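Long-range contact in probable zinc protease (Pseudomonas aeruginosa, PDB 4NNZ), which probably acts as one subunit of a heterodimeric zinc metallopeptidase of the M16 (insulinase) family: residues W180-L192 against Y210-A222. Residues are numbered along the deposited sequence; the frame is centred on the assembly and turned at random.
Sequences WYESWYAPNNATL and YFGEIPWRQLPPA
The side-chain amide of N188 pairs with both backbone polar atoms of R217: ND2 donates to R217 O at 3.0 Å, and R217 N donates to N188 OD1 at 3.3 Å, nearly straight at 170° but tilted from the amide's carbonyl plane. Held by two bonds, the amide lies over one face of the W216 indole, planes 19° apart, with N188 CG 3.4 Å from W216 CD1. The R217 side chain, bent at chi3 (-92°), reaches the C-terminal end of helix 174-184, where NE donates to E182 O at 3.2 Å, a bond far out of the guanidinium plane; Y185 O lies over one guanidinium face and P187 CD at its edge. Packing is close around W184, whose six-membered ring receives P220 CD in a CH-pi contact, 3.9 Å from the centroid, while L219 reaches S183, A186 and N189. Deeper in, P187 meets I214, and L192 CD2 meets the F211 ring; F211 and I214 also pack on helix 100-112. The outer side is looser: P215 and Q218 point away, W216 is exposed, and P221 packs on D176 of the second subunit. An extended loop leaving helix 200-211 thus straps the turn between helix 174-184 and strand 190-196, a central strand of an M16 alpha/beta domain's six-stranded mixed sheet.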
ATOM      1  N   TRP A 180      -8.612  16.211  -6.946  1.00 40.82           N
ATOM      2  CA  TRP A 180      -8.399  15.997  -5.553  1.00 38.31           C
ATOM      3  C   TRP A 180      -8.956  17.152  -4.786  1.00 39.31           C
ATOM      4  O   TRP A 180      -9.510  16.977  -3.737  1.00 39.28           O
ATOM      5  CB  TRP A 180      -6.926  15.791  -5.295  1.00 37.06           C
ATOM      6  CG  TRP A 180      -6.580  15.131  -4.035  1.00 35.62           C
ATOM      7  CD1 TRP A 180      -6.019  15.705  -2.989  1.00 37.17           C
ATOM      8  CD2 TRP A 180      -6.723  13.754  -3.700  1.00 38.86           C
ATOM      9  NE1 TRP A 180      -5.818  14.822  -2.007  1.00 37.92           N
ATOM     10  CE2 TRP A 180      -6.233  13.602  -2.420  1.00 38.37           C
ATOM     11  CE3 TRP A 180      -7.218  12.642  -4.357  1.00 36.79           C
ATOM     12  CZ2 TRP A 180      -6.227  12.407  -1.780  1.00 37.22           C
ATOM     13  CZ3 TRP A 180      -7.215  11.482  -3.725  1.00 36.31           C
ATOM     14  CH2 TRP A 180      -6.718  11.356  -2.449  1.00 38.57           C
ATOM     15  N   TYR A 181      -8.789  18.346  -5.311  1.00 39.21           N
ATOM     16  CA  TYR A 181      -9.331  19.499  -4.658  1.00 42.10           C
ATOM     17  C   TYR A 181     -10.833  19.423  -4.634  1.00 42.28           C
ATOM     18  O   TYR A 181     -11.441  19.647  -3.630  1.00 39.94           O
ATOM     19  CB  TYR A 181      -8.846  20.783  -5.314  1.00 44.49           C
ATOM     20  CG  TYR A 181      -9.612  21.992  -4.901  1.00 46.69           C
ATOM     21  CD1 TYR A 181     -10.854  22.227  -5.408  1.00 49.84           C
ATOM     22  CD2 TYR A 181      -9.110  22.882  -3.998  1.00 49.54           C
ATOM     23  CE1 TYR A 181     -11.591  23.305  -5.025  1.00 50.78           C
ATOM     24  CE2 TYR A 181      -9.840  23.975  -3.621  1.00 52.97           C
ATOM     25  CZ  TYR A 181     -11.079  24.171  -4.148  1.00 55.02           C
ATOM     26  OH  TYR A 181     -11.817  25.246  -3.795  1.00 61.31           O
ATOM     27  N   GLU A 182     -11.419  19.060  -5.750  1.00 43.85           N
ATOM     28  CA  GLU A 182     -12.843  18.971  -5.865  1.00 50.62           C
ATOM     29  C   GLU A 182     -13.422  17.967  -4.946  1.00 44.47           C
ATOM     30  O   GLU A 182     -14.483  18.163  -4.426  1.00 43.51           O
ATOM     31  CB  GLU A 182     -13.208  18.515  -7.261  1.00 55.86           C
ATOM     32  CG  GLU A 182     -13.401  19.627  -8.243  1.00 61.95           C
ATOM     33  CD  GLU A 182     -13.335  19.149  -9.667  1.00 69.36           C
ATOM     34  OE1 GLU A 182     -12.921  18.016  -9.904  1.00 71.74           O
ATOM     35  OE2 GLU A 182     -13.709  19.913 -10.556  1.00 68.68           O
ATOM     36  N   SER A 183     -12.777  16.829  -4.858  1.00 41.88           N
ATOM     37  CA  SER A 183     -13.274  15.754  -4.063  1.00 44.43           C
ATOM     38  C   SER A 183     -13.282  15.994  -2.593  1.00 46.62           C
ATOM     39  O   SER A 183     -14.184  15.606  -1.935  1.00 49.48           O
ATOM     40  CB  SER A 183     -12.520  14.493  -4.379  1.00 44.26           C
ATOM     41  OG  SER A 183     -12.224  14.467  -5.734  1.00 47.63           O
ATOM     42  N   TRP A 184     -12.226  16.574  -2.075  1.00 45.31           N
ATOM     43  CA  TRP A 184     -11.996  16.564  -0.653  1.00 39.55           C
ATOM     44  C   TRP A 184     -12.008  17.876   0.065  1.00 41.35           C
ATOM     45  O   TRP A 184     -12.193  17.906   1.248  1.00 45.11           O
ATOM     46  CB  TRP A 184     -10.683  15.890  -0.359  1.00 35.66           C
ATOM     47  CG  TRP A 184     -10.591  14.518  -0.778  1.00 35.05           C
ATOM     48  CD1 TRP A 184      -9.844  14.045  -1.763  1.00 35.41           C
ATOM     49  CD2 TRP A 184     -11.224  13.400  -0.187  1.00 32.55           C
ATOM     50  NE1 TRP A 184      -9.974  12.712  -1.856  1.00 33.76           N
ATOM     51  CE2 TRP A 184     -10.824  12.294  -0.883  1.00 30.88           C
ATOM     52  CE3 TRP A 184     -12.104  13.235   0.862  1.00 36.28           C
ATOM     53  CZ2 TRP A 184     -11.253  11.057  -0.578  1.00 33.94           C
ATOM     54  CZ3 TRP A 184     -12.527  12.011   1.153  1.00 34.73           C
ATOM     55  CH2 TRP A 184     -12.117  10.940   0.443  1.00 35.44           C
ATOM     56  N   TYR A 185     -11.757  18.954  -0.634  1.00 43.89           N
ATOM     57  CA  TYR A 185     -11.744  20.235   0.007  1.00 44.57           C
ATOM     58  C   TYR A 185     -13.133  20.779   0.031  1.00 43.67           C
ATOM     59  O   TYR A 185     -13.492  21.604  -0.755  1.00 53.81           O
ATOM     60  CB  TYR A 185     -10.810  21.168  -0.722  1.00 47.67           C
ATOM     61  CG  TYR A 185      -9.421  21.144  -0.197  1.00 48.80           C
ATOM     62  CD1 TYR A 185      -8.684  19.986  -0.180  1.00 50.52           C
ATOM     63  CD2 TYR A 185      -8.841  22.274   0.277  1.00 50.83           C
ATOM     64  CE1 TYR A 185      -7.408  19.962   0.312  1.00 47.80           C
ATOM     65  CE2 TYR A 185      -7.568  22.253   0.763  1.00 52.98           C
ATOM     66  CZ  TYR A 185      -6.866  21.096   0.778  1.00 49.33           C
ATOM     67  OH  TYR A 185      -5.618  21.107   1.264  1.00 48.43           O
ATOM     68  N   ALA A 186     -13.929  20.271   0.924  1.00 41.46           N
ATOM     69  CA  ALA A 186     -15.292  20.643   0.961  1.00 45.37           C
ATOM     70  C   ALA A 186     -15.697  20.941   2.379  1.00 47.88           C
ATOM     71  O   ALA A 186     -15.139  20.410   3.303  1.00 43.36           O
ATOM     72  CB  ALA A 186     -16.131  19.546   0.389  1.00 43.64           C
ATOM     73  N   PRO A 187     -16.742  21.738   2.546  1.00 43.29           N
ATOM     74  CA  PRO A 187     -17.169  22.235   3.842  1.00 40.73           C
ATOM     75  C   PRO A 187     -17.537  21.129   4.759  1.00 41.54           C
ATOM     76  O   PRO A 187     -17.287  21.207   5.921  1.00 44.26           O
ATOM     77  CB  PRO A 187     -18.393  23.043   3.499  1.00 45.19           C
ATOM     78  CG  PRO A 187     -18.286  23.335   2.046  1.00 47.49           C
ATOM     79  CD  PRO A 187     -17.066  22.700   1.505  1.00 43.01           C
ATOM     80  N   ASN A 188     -18.088  20.075   4.216  1.00 43.88           N
ATOM     81  CA  ASN A 188     -18.483  18.962   5.017  1.00 40.18           C
ATOM     82  C   ASN A 188     -17.323  18.034   5.263  1.00 41.76           C
ATOM     83  O   ASN A 188     -17.465  17.032   5.906  1.00 44.68           O
ATOM     84  CB  ASN A 188     -19.668  18.244   4.417  1.00 41.25           C
ATOM     85  CG  ASN A 188     -19.515  17.974   2.948  1.00 40.67           C
ATOM     86  OD1 ASN A 188     -19.428  18.877   2.155  1.00 36.87           O
ATOM     87  ND2 ASN A 188     -19.519  16.723   2.590  1.00 37.87           N
ATOM     88  N   ASN A 189     -16.164  18.386   4.745  1.00 40.34           N
ATOM     89  CA  ASN A 189     -14.946  17.693   5.078  1.00 38.00           C
ATOM     90  C   ASN A 189     -14.019  18.496   5.938  1.00 35.35           C
ATOM     91  O   ASN A 189     -12.894  18.160   6.074  1.00 35.43           O
ATOM     92  CB  ASN A 189     -14.225  17.243   3.830  1.00 38.14           C
ATOM     93  CG  ASN A 189     -13.370  16.046   4.069  1.00 42.15           C
ATOM     94  OD1 ASN A 189     -13.683  15.220   4.881  1.00 44.29           O
ATOM     95  ND2 ASN A 189     -12.282  15.962   3.381  1.00 41.30           N
ATOM     96  N   ALA A 190     -14.498  19.570   6.508  1.00 36.22           N
ATOM     97  CA  ALA A 190     -13.628  20.516   7.147  1.00 37.53           C
ATOM     98  C   ALA A 190     -14.070  20.992   8.506  1.00 37.70           C
ATOM     99  O   ALA A 190     -15.215  20.951   8.834  1.00 42.31           O
ATOM    100  CB  ALA A 190     -13.398  21.686   6.230  1.00 36.33           C
ATOM    101  N   THR A 191     -13.122  21.419   9.310  1.00 37.69           N
ATOM    102  CA  THR A 191     -13.424  22.021  10.594  1.00 39.75           C
ATOM    103  C   THR A 191     -12.757  23.357  10.764  1.00 39.21           C
ATOM    104  O   THR A 191     -11.612  23.468  10.539  1.00 36.76           O
ATOM    105  CB  THR A 191     -12.989  21.157  11.762  1.00 37.16           C
ATOM    106  OG1 THR A 191     -13.547  19.876  11.619  1.00 40.57           O
ATOM    107  CG2 THR A 191     -13.535  21.688  12.972  1.00 41.09           C
ATOM    108  N   LEU A 192     -13.490  24.361  11.192  1.00 38.53           N
ATOM    109  CA  LEU A 192     -12.936  25.653  11.431  1.00 38.03           C
ATOM    110  C   LEU A 192     -12.810  25.788  12.905  1.00 42.22           C
ATOM    111  O   LEU A 192     -13.739  25.533  13.604  1.00 40.62           O
ATOM    112  CB  LEU A 192     -13.878  26.709  10.937  1.00 43.49           C
ATOM    113  CG  LEU A 192     -13.506  28.115  11.355  1.00 46.24           C
ATOM    114  CD1 LEU A 192     -12.186  28.516  10.767  1.00 44.62           C
ATOM    115  CD2 LEU A 192     -14.579  29.080  10.945  1.00 45.23           C
ATOM    116  N   TYR A 210     -18.884  34.234   5.331  1.00 66.09           N
ATOM    117  CA  TYR A 210     -17.855  33.858   4.394  1.00 65.05           C
ATOM    118  C   TYR A 210     -17.934  32.441   3.873  1.00 57.39           C
ATOM    119  O   TYR A 210     -17.601  32.190   2.739  1.00 48.74           O
ATOM    120  CB  TYR A 210     -16.483  34.132   4.990  1.00 69.08           C
ATOM    121  CG  TYR A 210     -16.197  35.582   5.202  1.00 67.51           C
ATOM    122  CD1 TYR A 210     -15.716  36.363   4.190  1.00 61.82           C
ATOM    123  CD2 TYR A 210     -16.405  36.167   6.420  1.00 73.16           C
ATOM    124  CE1 TYR A 210     -15.451  37.684   4.388  1.00 64.60           C
ATOM    125  CE2 TYR A 210     -16.154  37.497   6.621  1.00 70.67           C
ATOM    126  CZ  TYR A 210     -15.677  38.244   5.595  1.00 65.99           C
ATOM    127  OH  TYR A 210     -15.423  39.565   5.784  1.00 66.09           O
ATOM    128  N   PHE A 211     -18.333  31.514   4.719  1.00 52.83           N
ATOM    129  CA  PHE A 211     -18.389  30.125   4.328  1.00 57.99           C
ATOM    130  C   PHE A 211     -19.770  29.637   3.928  1.00 63.04           C
ATOM    131  O   PHE A 211     -19.906  28.649   3.242  1.00 61.69           O
ATOM    132  CB  PHE A 211     -17.870  29.252   5.461  1.00 56.56           C
ATOM    133  CG  PHE A 211     -16.422  29.426   5.750  1.00 57.02           C
ATOM    134  CD1 PHE A 211     -15.483  28.933   4.903  1.00 58.78           C
ATOM    135  CD2 PHE A 211     -16.005  30.064   6.881  1.00 60.77           C
ATOM    136  CE1 PHE A 211     -14.151  29.083   5.163  1.00 56.59           C
ATOM    137  CE2 PHE A 211     -14.672  30.220   7.151  1.00 59.28           C
ATOM    138  CZ  PHE A 211     -13.746  29.729   6.288  1.00 55.62           C
ATOM    139  N   GLY A 212     -20.798  30.338   4.347  1.00 62.65           N
ATOM    140  CA  GLY A 212     -22.150  29.842   4.284  1.00 59.67           C
ATOM    141  C   GLY A 212     -22.581  29.548   2.884  1.00 61.25           C
ATOM    142  O   GLY A 212     -23.359  28.664   2.630  1.00 62.83           O
ATOM    143  N   GLU A 213     -22.047  30.347   1.998  1.00 59.93           N
ATOM    144  CA  GLU A 213     -22.312  30.345   0.587  1.00 65.40           C
ATOM    145  C   GLU A 213     -21.878  29.072  -0.074  1.00 61.30           C
ATOM    146  O   GLU A 213     -22.429  28.667  -1.062  1.00 66.25           O
ATOM    147  CB  GLU A 213     -21.614  31.529  -0.075  1.00 76.02           C
ATOM    148  CG  GLU A 213     -20.477  32.166   0.723  1.00 83.67           C
ATOM    149  CD  GLU A 213     -20.898  33.433   1.424  1.00 84.84           C
ATOM    150  OE1 GLU A 213     -21.265  34.399   0.732  1.00 76.79           O
ATOM    151  OE2 GLU A 213     -20.862  33.469   2.667  1.00 76.98           O
ATOM    152  N   ILE A 214     -20.804  28.514   0.439  1.00 62.65           N
ATOM    153  CA  ILE A 214     -20.170  27.375  -0.159  1.00 56.63           C
ATOM    154  C   ILE A 214     -21.006  26.149   0.041  1.00 49.62           C
ATOM    155  O   ILE A 214     -21.415  25.825   1.126  1.00 47.34           O
ATOM    156  CB  ILE A 214     -18.785  27.159   0.437  1.00 58.00           C
ATOM    157  CG1 ILE A 214     -18.080  28.497   0.593  1.00 61.03           C
ATOM    158  CG2 ILE A 214     -18.009  26.182  -0.406  1.00 61.64           C
ATOM    159  CD1 ILE A 214     -16.580  28.483   0.474  1.00 59.47           C
ATOM    160  N   PRO A 215     -21.242  25.449  -1.144  1.00 49.66           N
ATOM    161  CA  PRO A 215     -22.168  24.333  -0.989  1.00 51.72           C
ATOM    162  C   PRO A 215     -21.550  23.009  -0.661  1.00 56.50           C
ATOM    163  O   PRO A 215     -20.426  22.764  -0.982  1.00 72.93           O
ATOM    164  CB  PRO A 215     -22.803  24.252  -2.336  1.00 54.68           C
ATOM    165  CG  PRO A 215     -21.684  24.426  -3.230  1.00 52.03           C
ATOM    166  CD  PRO A 215     -20.897  25.521  -2.649  1.00 48.60           C
ATOM    167  N   TRP A 216     -22.326  22.157  -0.039  1.00 51.42           N
ATOM    168  CA  TRP A 216     -21.952  20.829   0.335  1.00 51.02           C
ATOM    169  C   TRP A 216     -21.665  20.023  -0.904  1.00 53.05           C
ATOM    170  O   TRP A 216     -22.281  20.221  -1.911  1.00 55.04           O
ATOM    171  CB  TRP A 216     -23.160  20.292   1.034  1.00 46.76           C
ATOM    172  CG  TRP A 216     -23.090  19.002   1.615  1.00 45.39           C
ATOM    173  CD1 TRP A 216     -22.850  18.723   2.879  1.00 47.56           C
ATOM    174  CD2 TRP A 216     -23.372  17.775   0.974  1.00 47.39           C
ATOM    175  NE1 TRP A 216     -22.903  17.394   3.089  1.00 46.32           N
ATOM    176  CE2 TRP A 216     -23.231  16.786   1.919  1.00 47.98           C
ATOM    177  CE3 TRP A 216     -23.708  17.419  -0.317  1.00 45.91           C
ATOM    178  CZ2 TRP A 216     -23.402  15.471   1.627  1.00 44.49           C
ATOM    179  CZ3 TRP A 216     -23.876  16.140  -0.600  1.00 44.00           C
ATOM    180  CH2 TRP A 216     -23.726  15.167   0.360  1.00 47.27           C
ATOM    181  N   ARG A 217     -20.684  19.144  -0.839  1.00 56.51           N
ATOM    182  CA  ARG A 217     -20.296  18.320  -1.956  1.00 60.70           C
ATOM    183  C   ARG A 217     -20.237  16.895  -1.488  1.00 58.70           C
ATOM    184  O   ARG A 217     -19.764  16.664  -0.422  1.00 52.18           O
ATOM    185  CB  ARG A 217     -18.905  18.692  -2.444  1.00 69.74           C
ATOM    186  CG  ARG A 217     -18.695  20.115  -2.894  1.00 76.45           C
ATOM    187  CD  ARG A 217     -17.537  20.240  -3.870  1.00 83.30           C
ATOM    188  NE  ARG A 217     -16.263  20.542  -3.231  1.00 92.54           N
ATOM    189  CZ  ARG A 217     -15.977  21.690  -2.627  1.00 97.80           C
ATOM    190  NH1 ARG A 217     -16.501  21.949  -1.441  1.00 93.80           N
ATOM    191  NH2 ARG A 217     -15.168  22.579  -3.204  1.00 96.82           N
ATOM    192  N   GLN A 218     -20.692  15.944  -2.294  1.00 59.88           N
ATOM    193  CA  GLN A 218     -20.603  14.553  -1.940  1.00 61.13           C
ATOM    194  C   GLN A 218     -19.167  14.131  -1.893  1.00 55.08           C
ATOM    195  O   GLN A 218     -18.367  14.533  -2.697  1.00 57.39           O
ATOM    196  CB  GLN A 218     -21.357  13.694  -2.927  1.00 66.06           C
ATOM    197  CG  GLN A 218     -21.290  12.222  -2.620  1.00 66.93           C
ATOM    198  CD  GLN A 218     -22.400  11.777  -1.726  1.00 66.53           C
ATOM    199  OE1 GLN A 218     -22.180  11.079  -0.762  1.00 65.42           O
ATOM    200  NE2 GLN A 218     -23.599  12.180  -2.044  1.00 69.05           N
ATOM    201  N   LEU A 219     -18.850  13.316  -0.926  1.00 50.36           N
ATOM    202  CA  LEU A 219     -17.501  13.001  -0.672  1.00 45.48           C
ATOM    203  C   LEU A 219     -17.269  11.628  -1.151  1.00 43.36           C
ATOM    204  O   LEU A 219     -18.172  10.859  -1.275  1.00 46.28           O
ATOM    205  CB  LEU A 219     -17.226  13.065   0.812  1.00 43.24           C
ATOM    206  CG  LEU A 219     -16.364  14.178   1.329  1.00 41.59           C
ATOM    207  CD1 LEU A 219     -16.711  15.451   0.627  1.00 40.45           C
ATOM    208  CD2 LEU A 219     -16.597  14.330   2.804  1.00 41.32           C
ATOM    209  N   PRO A 220     -16.025  11.283  -1.358  1.00 43.15           N
ATOM    210  CA  PRO A 220     -15.670   9.908  -1.614  1.00 44.59           C
ATOM    211  C   PRO A 220     -15.737   9.134  -0.340  1.00 48.39           C
ATOM    212  O   PRO A 220     -15.870   9.712   0.705  1.00 43.20           O
ATOM    213  CB  PRO A 220     -14.255  10.013  -2.092  1.00 44.99           C
ATOM    214  CG  PRO A 220     -14.203  11.316  -2.741  1.00 43.89           C
ATOM    215  CD  PRO A 220     -15.020  12.196  -1.890  1.00 42.48           C
ATOM    216  N   PRO A 221     -15.748   7.834  -0.420  1.00 56.45           N
ATOM    217  CA  PRO A 221     -15.802   7.028   0.780  1.00 55.31           C
ATOM    218  C   PRO A 221     -14.506   7.130   1.516  1.00 53.71           C
ATOM    219  O   PRO A 221     -13.471   7.148   0.915  1.00 53.65           O
ATOM    220  CB  PRO A 221     -15.997   5.628   0.252  1.00 58.21           C
ATOM    221  CG  PRO A 221     -15.952   5.727  -1.218  1.00 59.32           C
ATOM    222  CD  PRO A 221     -15.453   7.044  -1.607  1.00 56.00           C
ATOM    223  N   ALA A 222     -14.577   7.234   2.823  1.00 57.89           N
ATOM    224  CA  ALA A 222     -13.383   7.291   3.618  1.00 55.84           C
ATOM    225  C   ALA A 222     -13.373   6.217   4.671  1.00 52.00           C
ATOM    226  O   ALA A 222     -14.240   6.162   5.485  1.00 50.51           O
ATOM    227  CB  ALA A 222     -13.284   8.649   4.266  1.00 54.42           C
TER